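Local coordinates for GTP-binding protein (Thermus thermophilus, PDB 2DBY), which binds GDP as an OBG-family P-loop nucleotide-binding protein and probably acts as an ATPase that associates with the 70S ribosome and its 50S subunit, at residues E132-L135 against L136-D139; L140-L143 against E144-E148; R158-L161 against P162-E165; R302-K305 against A306-A310. All blocks are in the same frame, centred on the assembly; numbering follows the deposited sequence.

Contact 1: residues E132-L135 against L136-D139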
# COMPACT_ATOMS: atom_id res chain seq x y z
N GLU A 132 7.21 11.74 -13.39
CA GLU A 132 7.04 10.60 -14.29
C GLU A 132 8.13 10.61 -15.35
O GLU A 132 8.67 9.56 -15.70
CB GLU A 132 5.65 10.65 -14.91
CG GLU A 132 5.32 9.58 -15.94
CD GLU A 132 5.36 8.16 -15.43
OE1 GLU A 132 5.11 7.93 -14.22
OE2 GLU A 132 5.61 7.26 -16.26
N THR A 133 8.46 11.78 -15.87
CA THR A 133 9.52 11.87 -16.88
C THR A 133 10.86 11.33 -16.35
O THR A 133 11.54 10.55 -17.02
CB THR A 133 9.63 13.31 -17.39
OG1 THR A 133 8.50 13.54 -18.25
CG2 THR A 133 10.93 13.55 -18.17
N GLU A 134 11.24 11.70 -15.12
CA GLU A 134 12.49 11.18 -14.55
C GLU A 134 12.43 9.65 -14.36
O GLU A 134 13.42 8.93 -14.57
CB GLU A 134 12.79 11.86 -13.20
CG GLU A 134 13.08 13.38 -13.29
CD GLU A 134 14.09 13.76 -14.38
OE1 GLU A 134 13.65 14.31 -15.42
OE2 GLU A 134 15.30 13.50 -14.19
N LEU A 135 11.27 9.13 -13.95
CA LEU A 135 11.17 7.67 -13.76
C LEU A 135 11.26 6.94 -15.11
O LEU A 135 11.86 5.86 -15.20
CB LEU A 135 9.85 7.30 -13.07
CG LEU A 135 9.58 7.96 -11.71
CD1 LEU A 135 8.32 7.33 -11.11
CD2 LEU A 135 10.77 7.73 -10.78
N LEU A 136 10.66 7.54 -16.13
CA LEU A 136 10.68 6.96 -17.46
C LEU A 136 12.11 6.92 -17.99
O LEU A 136 12.52 5.91 -18.54
CB LEU A 136 9.81 7.78 -18.42
CG LEU A 136 8.31 7.57 -18.37
CD1 LEU A 136 7.61 8.74 -19.05
CD2 LEU A 136 7.95 6.25 -19.08
N LEU A 137 12.86 8.01 -17.81
CA LEU A 137 14.23 8.05 -18.30
C LEU A 137 15.07 6.96 -17.64
O LEU A 137 15.89 6.31 -18.30
CB LEU A 137 14.85 9.43 -18.04
CG LEU A 137 14.28 10.53 -18.94
CD1 LEU A 137 14.79 11.90 -18.47
CD2 LEU A 137 14.69 10.29 -20.37
N ALA A 138 14.87 6.75 -16.34
CA ALA A 138 15.64 5.70 -15.67
C ALA A 138 15.25 4.31 -16.19
O ALA A 138 16.12 3.44 -16.41
CB ALA A 138 15.40 5.78 -14.14
N ASP A 139 13.95 4.12 -16.40
CA ASP A 139 13.44 2.82 -16.87
C ASP A 139 13.88 2.51 -18.30
O ASP A 139 14.13 1.34 -18.62
CB ASP A 139 11.91 2.80 -16.83
CG ASP A 139 11.36 2.49 -15.44
OD1 ASP A 139 12.17 2.14 -14.54
OD2 ASP A 139 10.13 2.58 -15.25

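Contact 2: residues L140-L143 against E144-E148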
# COMPACT_ATOMS: atom_id res chain seq x y z
N LEU A 140 13.98 3.55 -19.13
CA LEU A 140 14.41 3.32 -20.53
C LEU A 140 15.86 2.86 -20.51
O LEU A 140 16.23 1.95 -21.24
CB LEU A 140 14.24 4.60 -21.37
CG LEU A 140 12.78 4.92 -21.69
CD1 LEU A 140 12.64 6.36 -22.24
CD2 LEU A 140 12.30 3.92 -22.74
N ALA A 141 16.69 3.47 -19.65
CA ALA A 141 18.08 3.04 -19.54
C ALA A 141 18.15 1.60 -19.02
O ALA A 141 18.96 0.79 -19.47
CB ALA A 141 18.83 4.00 -18.58
N THR A 142 17.31 1.27 -18.04
CA THR A 142 17.29 -0.09 -17.53
C THR A 142 16.91 -1.07 -18.63
O THR A 142 17.52 -2.13 -18.77
CB THR A 142 16.27 -0.23 -16.39
OG1 THR A 142 16.74 0.54 -15.30
CG2 THR A 142 16.10 -1.70 -15.96
N LEU A 143 15.89 -0.71 -19.40
CA LEU A 143 15.44 -1.58 -20.47
C LEU A 143 16.53 -1.77 -21.53
O LEU A 143 16.73 -2.88 -22.02
CB LEU A 143 14.18 -1.02 -21.14
CG LEU A 143 12.89 -1.31 -20.36
CD1 LEU A 143 11.78 -0.42 -20.85
CD2 LEU A 143 12.54 -2.79 -20.52
N GLU A 144 17.24 -0.70 -21.86
CA GLU A 144 18.30 -0.80 -22.88
C GLU A 144 19.34 -1.79 -22.39
O GLU A 144 19.81 -2.63 -23.16
CB GLU A 144 18.91 0.59 -23.14
CG GLU A 144 17.94 1.51 -23.92
CD GLU A 144 18.10 3.01 -23.67
OE1 GLU A 144 17.22 3.78 -24.12
OE2 GLU A 144 19.10 3.42 -23.03
N ARG A 145 19.71 -1.70 -21.11
CA ARG A 145 20.69 -2.63 -20.58
C ARG A 145 20.16 -4.06 -20.57
O ARG A 145 20.88 -4.99 -20.93
CB ARG A 145 21.10 -2.23 -19.16
CG ARG A 145 21.96 -0.99 -19.08
CD ARG A 145 22.46 -0.79 -17.65
NE ARG A 145 21.43 -0.30 -16.73
CZ ARG A 145 21.11 0.98 -16.58
NH1 ARG A 145 21.73 1.92 -17.28
NH2 ARG A 145 20.17 1.33 -15.71
N ARG A 146 18.90 -4.26 -20.16
CA ARG A 146 18.35 -5.61 -20.13
C ARG A 146 18.16 -6.20 -21.53
O ARG A 146 18.39 -7.39 -21.73
CB ARG A 146 17.00 -5.63 -19.38
CG ARG A 146 17.09 -5.26 -17.91
CD ARG A 146 18.21 -6.02 -17.21
NE ARG A 146 17.90 -7.45 -17.10
CZ ARG A 146 18.80 -8.40 -16.93
NH1 ARG A 146 20.10 -8.08 -16.86
NH2 ARG A 146 18.41 -9.66 -16.81
N LEU A 147 17.76 -5.39 -22.50
CA LEU A 147 17.56 -5.91 -23.86
C LEU A 147 18.86 -6.49 -24.39
O LEU A 147 18.87 -7.56 -25.01
CB LEU A 147 17.05 -4.81 -24.80
CG LEU A 147 15.56 -4.43 -24.67
CD1 LEU A 147 15.28 -3.16 -25.43
CD2 LEU A 147 14.69 -5.58 -25.20
N GLU A 148 19.96 -5.81 -24.12
CA GLU A 148 21.27 -6.29 -24.58
C GLU A 148 21.64 -7.59 -23.89
O GLU A 148 22.05 -8.54 -24.55
CB GLU A 148 22.35 -5.24 -24.31
CG GLU A 148 22.06 -3.88 -24.94
CD GLU A 148 23.27 -3.24 -25.61
OE1 GLU A 148 23.17 -2.05 -26.00
OE2 GLU A 148 24.31 -3.92 -25.75
O HOH W 1 18.34 -0.60 -13.63

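Contact 3: residues R158-L161 against P162-E165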
# COMPACT_ATOMS: atom_id res chain seq x y z
N ARG A 158 16.74 -20.77 -24.04
CA ARG A 158 15.41 -20.35 -24.48
C ARG A 158 14.45 -19.91 -23.36
O ARG A 158 13.47 -19.20 -23.60
CB ARG A 158 14.73 -21.46 -25.31
CG ARG A 158 14.19 -22.62 -24.49
CD ARG A 158 13.19 -23.47 -25.31
NE ARG A 158 12.48 -24.46 -24.49
CZ ARG A 158 11.47 -25.22 -24.92
NH1 ARG A 158 11.04 -25.11 -26.17
NH2 ARG A 158 10.89 -26.09 -24.09
N GLU A 159 14.74 -20.33 -22.12
CA GLU A 159 13.88 -19.95 -20.99
C GLU A 159 13.91 -18.46 -20.71
O GLU A 159 13.05 -17.93 -20.00
CB GLU A 159 14.32 -20.71 -19.73
CG GLU A 159 13.34 -21.78 -19.26
CD GLU A 159 12.86 -22.70 -20.36
OE1 GLU A 159 12.00 -22.28 -21.16
OE2 GLU A 159 13.37 -23.84 -20.44
N ARG A 160 14.91 -17.78 -21.26
CA ARG A 160 15.05 -16.34 -21.06
C ARG A 160 14.30 -15.58 -22.16
O ARG A 160 14.03 -14.39 -22.02
CB ARG A 160 16.54 -15.97 -21.10
CG ARG A 160 17.42 -16.74 -20.09
CD ARG A 160 16.99 -16.37 -18.67
NE ARG A 160 17.49 -15.04 -18.30
CZ ARG A 160 16.98 -14.29 -17.33
NH1 ARG A 160 15.94 -14.75 -16.64
NH2 ARG A 160 17.50 -13.11 -17.06
N LEU A 161 13.97 -16.26 -23.24
CA LEU A 161 13.31 -15.59 -24.36
C LEU A 161 12.02 -14.82 -24.01
O LEU A 161 11.80 -13.69 -24.51
CB LEU A 161 13.05 -16.62 -25.46
CG LEU A 161 12.51 -16.12 -26.79
CD1 LEU A 161 13.35 -14.97 -27.33
CD2 LEU A 161 12.50 -17.26 -27.77
N PRO A 162 11.15 -15.39 -23.16
CA PRO A 162 9.94 -14.62 -22.84
C PRO A 162 10.25 -13.27 -22.19
O PRO A 162 9.54 -12.28 -22.42
CB PRO A 162 9.17 -15.56 -21.91
CG PRO A 162 9.60 -16.93 -22.38
CD PRO A 162 11.07 -16.77 -22.64
N LEU A 163 11.27 -13.20 -21.34
CA LEU A 163 11.59 -11.92 -20.72
C LEU A 163 12.08 -10.93 -21.78
O LEU A 163 11.77 -9.74 -21.74
CB LEU A 163 12.67 -12.10 -19.64
CG LEU A 163 12.15 -12.67 -18.31
CD1 LEU A 163 11.82 -14.16 -18.47
CD2 LEU A 163 13.22 -12.46 -17.25
N LEU A 164 12.86 -11.42 -22.74
CA LEU A 164 13.35 -10.54 -23.80
C LEU A 164 12.16 -9.97 -24.60
O LEU A 164 12.14 -8.78 -24.91
CB LEU A 164 14.28 -11.33 -24.76
CG LEU A 164 14.74 -10.57 -26.01
CD1 LEU A 164 15.64 -9.37 -25.62
CD2 LEU A 164 15.50 -11.53 -26.92
N GLU A 165 11.19 -10.82 -24.94
CA GLU A 165 10.05 -10.35 -25.74
C GLU A 165 9.17 -9.37 -24.95
O GLU A 165 8.64 -8.40 -25.51
CB GLU A 165 9.25 -11.53 -26.25
CG GLU A 165 10.11 -12.49 -27.12
CD GLU A 165 10.96 -11.74 -28.15
OE1 GLU A 165 12.15 -11.47 -27.86
OE2 GLU A 165 10.43 -11.39 -29.23

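Contact 4: residues R302-K305 against A306-A310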
# COMPACT_ATOMS: atom_id res chain seq x y z
N ARG A 302 -1.63 -10.34 -1.13
CA ARG A 302 -2.62 -11.21 -1.74
C ARG A 302 -1.86 -12.32 -2.46
O ARG A 302 -0.90 -12.05 -3.19
CB ARG A 302 -3.48 -10.41 -2.72
CG ARG A 302 -4.48 -11.25 -3.53
CD ARG A 302 -5.57 -10.39 -4.16
NE ARG A 302 -6.64 -10.07 -3.21
CZ ARG A 302 -6.57 -9.13 -2.26
NH1 ARG A 302 -5.48 -8.40 -2.12
NH2 ARG A 302 -7.60 -8.94 -1.43
N GLY A 303 -2.27 -13.57 -2.23
CA GLY A 303 -1.60 -14.70 -2.86
C GLY A 303 -0.86 -15.54 -1.84
O GLY A 303 -0.51 -16.69 -2.11
N THR A 304 -0.62 -14.96 -0.67
CA THR A 304 0.08 -15.62 0.43
C THR A 304 -0.72 -16.83 0.93
O THR A 304 -1.93 -16.73 1.18
CB THR A 304 0.30 -14.63 1.61
OG1 THR A 304 1.10 -13.53 1.16
CG2 THR A 304 1.00 -15.32 2.78
N LYS A 305 -0.05 -17.97 1.05
CA LYS A 305 -0.67 -19.22 1.52
C LYS A 305 -0.68 -19.31 3.04
O LYS A 305 0.05 -18.59 3.72
CB LYS A 305 0.07 -20.44 0.99
CG LYS A 305 0.38 -20.42 -0.48
CD LYS A 305 -0.84 -20.63 -1.31
CE LYS A 305 -0.44 -21.14 -2.69
NZ LYS A 305 -1.64 -21.42 -3.52
N ALA A 306 -1.46 -20.25 3.56
CA ALA A 306 -1.60 -20.44 5.00
C ALA A 306 -0.28 -20.55 5.76
O ALA A 306 -0.12 -19.94 6.81
CB ALA A 306 -2.48 -21.66 5.27
N PRO A 307 0.69 -21.34 5.26
CA PRO A 307 1.98 -21.49 5.94
C PRO A 307 2.73 -20.18 6.12
O PRO A 307 3.25 -19.88 7.19
CB PRO A 307 2.74 -22.47 5.05
CG PRO A 307 1.64 -23.28 4.41
CD PRO A 307 0.61 -22.23 4.08
N ARG A 308 2.83 -19.39 5.04
CA ARG A 308 3.53 -18.13 5.14
C ARG A 308 2.74 -17.20 6.04
O ARG A 308 3.32 -16.45 6.83
CB ARG A 308 3.69 -17.49 3.76
CG ARG A 308 4.39 -16.13 3.82
CD ARG A 308 4.70 -15.65 2.42
NE ARG A 308 5.77 -16.43 1.82
CZ ARG A 308 5.96 -16.58 0.51
NH1 ARG A 308 5.14 -15.99 -0.35
NH2 ARG A 308 6.99 -17.29 0.07
N ALA A 309 1.42 -17.26 5.95
CA ALA A 309 0.59 -16.42 6.81
C ALA A 309 0.91 -16.76 8.27
O ALA A 309 1.11 -15.87 9.11
CB ALA A 309 -0.89 -16.67 6.51
N ALA A 310 0.95 -18.06 8.57
CA ALA A 310 1.26 -18.53 9.92
C ALA A 310 2.61 -18.01 10.37
O ALA A 310 2.81 -17.71 11.54
CB ALA A 310 1.26 -20.07 9.97

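Contact 1: residues E132-L135 against L136-D139
Glu132 and Leu136 meet one turn apart in a local, largely buried contact on the long helix 124-156. Four consecutive i to i+4 backbone bonds hold the two turns together; the shortest runs from Leu136 N to Glu132 O at 2.9 Å, with an angle of 156° at the hydrogen. Leu136 follows the same path with its side chain: CG sits beside its own backbone N, which drops it onto the carbonyl it has just bonded, 3.3 Å from Glu132 O. The Glu132 chain reaches the same leucine by another route. With CG anti to the backbone N (chi1 177°) and a kink at chi2, its carboxylate swings forward along the helix onto the leucine branch, OE2 lying 3.4 Å from Leu136 CG. The other oxygen, OE1, makes a salt bridge to Arg181, which probably fixes the rotation of the group. Putting an alanine in place of Leu136 is likely to open a gap under the Glu132 carboxylate and to take away part of the packing on Leu174 of helix 161-175. On another face of the helix, Leu137 CG rests 3.3 Å from Thr133 O, while Glu134 sends its carboxylate to His84. Asp139 closes the last of the four bonds, its N at 3.0 Å from Leu135 O, and its two carboxylate oxygens are taken by Thr200 OG1 and Leu199 N. Leu135 and Ala138 face Leu94 of helix 91-98, so this part of the helix lies between helix 91-98 and helix 161-175, as suits the root of an antiparallel helical hairpin with predicted coiled-coil character.

Contact 2: residues L140-L143 against E144-E148
Leu143 O receives the amide N of Leu147 at 2.8 Å, the shortest of four i to i+4 bonds that carry the helix from one turn to the next. This is the middle of helix 124-156, the long arm of a helical hairpin predicted to be a coiled coil. Beyond the backbone, a water bridges two side chains: it lies 2.6 Å from Thr142 OG1 and, in the plane of the guanidinium and at its edge, makes a weak bond of 3.4 Å with Arg145 NH2. Thr142 OG1 is also hydrogen-bonded to Ala138 O, one turn earlier. A bend at chi3 (-74°) turns the arginine back along the helix and lays one face of the guanidinium over the carbonyl of Ala141, with Ala141 O 3.6 Å from CZ. That oxygen already accepts Arg145 N, and the positive group above it probably adds some electrostatic attraction.

Glu144, extended beyond CG, runs back along the preceding turn, with CD 3.2 Å from Leu140 O; its OE1 is bonded to Tyr171 OH on helix 161-175. If Glu144 were replaced by an alanine, the Tyr171 hydroxyl would probably lose this partner and the stem of Leu140 some of its cover. Arg146 points its end away from this turn, into a salt bridge with Glu195. The apolar row of Leu140, Leu143 and Leu147 packs on helix 161-175, against Tyr171, Leu174 and Ala167. Thr142, on a different side of the helix, touches Thr196 and Leu198, and its methyl CG2 touches the aliphatic stem of Arg146, 4.2 Å from CG.

Contact 3: residues R158-L161 against P162-E165
Two backbone carbonyls, those of Arg160 and Leu161, start the helix that runs on through Pro162-Glu165. Arg160 O is shared: Leu164 N approaches in the carbonyl plane at 3.3 Å, and Leu163 N makes a weaker bond to it, bent to 123° at the hydrogen. Glu165 N then reaches Leu161 O at 3.0 Å. Pro162 brings no N-H, a lack that costs nothing in a first helical turn, and its CD instead touches Arg158 O and Glu159 O.

All this happens at the bend of the helical hairpin, where a short 3-10 turn links helix 124-156 to helix 161-175.

Among the apolar contacts, the Leu161 side chain has CG anti to its N (chi1 -173°), a placement that sets CD1 over the next turn, 4.1 Å from Leu164 CD2 and 3.7 Å from Glu165 OE1. Leu161 CB and Pro162 CD, held close by the peptide link between them, are 3.4 Å apart, tighter than an ordinary carbon contact. Leu163 and Leu164 both pack on Leu150 of the long helix, and Pro162 and Leu163 reach Arg191 of helix 187-195.

The Arg160 chain bends at chi2 and chi3, and its guanidinium meets Leu163 at a slant, NH1 standing 3.6 Å from Leu163 CD2. Its strong bonds lie beyond the turn: NE with Glu153, NH2 with Glu195.

Contact 4: residues R302-K305 against A306-A310
Lys305 meets the new helix mainly through its backbone. It occupies the N-cap position, and its carbonyl accepts Ala309 N at 2.9 Å in a fairly straight bond, 163° at the hydrogen, opening the run of helical bonds. Its CB lies against the proline ring, 3.6 Å from Pro307 CD; Pro307, with no N-H to offer, fits in this first turn. From there the lysine chain bends at chi2 and leads away, and NZ finds a salt bridge to Glu355 and the carbonyl of Asp353.

The loop belongs to the TGS domain, whose ubiquitin-like beta-grasp plan is recognisable here: the hairpin of strands 284-290 and 295-301 is followed by helix 306-313. Thr304 and Lys305 make the passage from strand to helix, and Thr304 is pinned by a backbone bond to Val356.

Thr304 puts its two branches to different uses. OG1 bonds back to Arg301 O, while the methyl CG2, anti to the backbone N, points at the helix and is 3.6 Å from Arg308 CB. The arginine's stem crosses that methyl at about a right angle: its CG is anti to its own N (chi1 178°), which carries the chain back past Thr304, with CD still 3.7 Å from CG2. The same methyl also nears Ala309, its CG2 3.7 Å from Ala309 N, and the alanine itself packs on Phe287 and Val356.

In the fold
Contacts 1, 2 and 3 follow one another along a single helical hairpin. Contacts 1 and 2 adjoin on helix 124-156, their centres about 13 Å apart, and contact 3 sits at the bend into helix 161-175, about 14 Å on from contact 2 and about 24 Å from contact 1. Contacts 2 and 3 touch where Leu164 meets the Leu147 carbonyl and where Arg146 and Arg160 converge on the Glu195 carboxylate. The hairpin thus runs outward from the G domain as a projecting arm. Contact 4 comes last in the chain, in the C-terminal TGS domain, its centre 29 to 34 Å from the others, and it touches none of the other three.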